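Local atomic coordinates of Esterase/lipase (Uncultured bacterium, PDB entry 3K6K), a protein that probably hydrolyses carboxylic ester bonds, as an esterase of the hormone-sensitive lipase family built on the alpha/beta hydrolase fold. Residues 93-96 / 97-100. Numbering follows the deposited sequence.
Sequences SGSP and STHL
S95 and T98 are joined by two reciprocal hydrogen bonds where a loop turns into helix 96-110, a compact worked example of N-capping. The capping bond itself runs from the T98 backbone N to S95 OG, 3.2 Å long and nearly straight at 173°. With chi1 at 67°, S95 OG lies between its own backbone N and carbonyl carbon, which brings it to the T98 amide; the same hydroxyl also hydrogen-bonds to the E46 carboxylate (OE2) of helix 38-49.

The second side-chain bond goes the other way: T98 OG1 donates to S95 O at 2.7 Å, approaching only slightly tilted from the carbonyl plane. T98 OG1 also lies 2.8 Å from S95 N. A valine in place of T98 would keep much of the bulk but is likely to cost S95 O its short hydroxyl bond, the weak, long one from H99 N being a poor substitute for fixing the carbonyl.

Among backbone bonds, H99 N donates to P96 O at 3.2 Å from well above the carbonyl plane, an i to i+3 bond of the first turn. Van der Waals contact adds to this: L100 CG rests 3.4 Å from P96 O, while the P96 side chain touches I71 of strand 68-74.

Serine followed by proline is a classic helix start, the ring needing no amide partner; here it begins the helix following strand 82-86 in the alpha/beta hydrolase fold.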
# COMPACT_ATOMS: atom_id res chain seq x y z
N SER A 93 20.91 18.19 2.89
CA SER A 93 21.80 17.63 3.88
C SER A 93 21.82 16.13 3.76
O SER A 93 21.09 15.55 2.96
CB SER A 93 21.33 17.99 5.26
OG SER A 93 19.92 17.86 5.34
N GLY A 94 22.66 15.49 4.56
CA GLY A 94 22.63 14.08 4.73
C GLY A 94 23.86 13.59 4.04
O GLY A 94 24.47 14.36 3.32
N SER A 95 24.24 12.32 4.22
CA SER A 95 25.41 11.81 3.50
C SER A 95 25.47 10.32 3.70
O SER A 95 24.77 9.76 4.54
CB SER A 95 26.67 12.43 4.11
OG SER A 95 26.87 11.95 5.46
N PRO A 96 26.34 9.64 2.95
CA PRO A 96 26.41 8.23 3.22
C PRO A 96 26.71 7.92 4.72
O PRO A 96 26.12 6.99 5.30
CB PRO A 96 27.50 7.78 2.27
CG PRO A 96 27.31 8.66 1.09
CD PRO A 96 26.97 10.00 1.65
N SER A 97 27.54 8.75 5.35
CA SER A 97 27.89 8.60 6.76
C SER A 97 26.74 8.75 7.70
O SER A 97 26.62 7.94 8.56
CB SER A 97 29.01 9.56 7.20
OG SER A 97 30.19 9.20 6.51
N THR A 98 25.94 9.81 7.58
CA THR A 98 24.76 9.96 8.44
C THR A 98 23.77 8.79 8.37
O THR A 98 22.95 8.68 9.26
CB THR A 98 23.92 11.14 8.04
OG1 THR A 98 23.66 11.08 6.61
CG2 THR A 98 24.64 12.41 8.39
N HIS A 99 23.82 7.95 7.32
CA HIS A 99 22.77 6.92 7.11
C HIS A 99 23.35 5.50 7.31
O HIS A 99 22.63 4.47 7.22
CB HIS A 99 22.07 7.12 5.76
CG HIS A 99 21.13 8.28 5.76
ND1 HIS A 99 19.79 8.16 5.41
CD2 HIS A 99 21.30 9.56 6.16
CE1 HIS A 99 19.20 9.34 5.55
NE2 HIS A 99 20.10 10.21 6.00
N LEU A 100 24.62 5.48 7.69
CA LEU A 100 25.24 4.23 7.96
C LEU A 100 24.37 3.38 8.77
O LEU A 100 24.26 2.19 8.43
CB LEU A 100 26.59 4.37 8.64
CG LEU A 100 27.49 4.89 7.56
CD1 LEU A 100 28.78 5.40 8.20
CD2 LEU A 100 27.77 3.81 6.58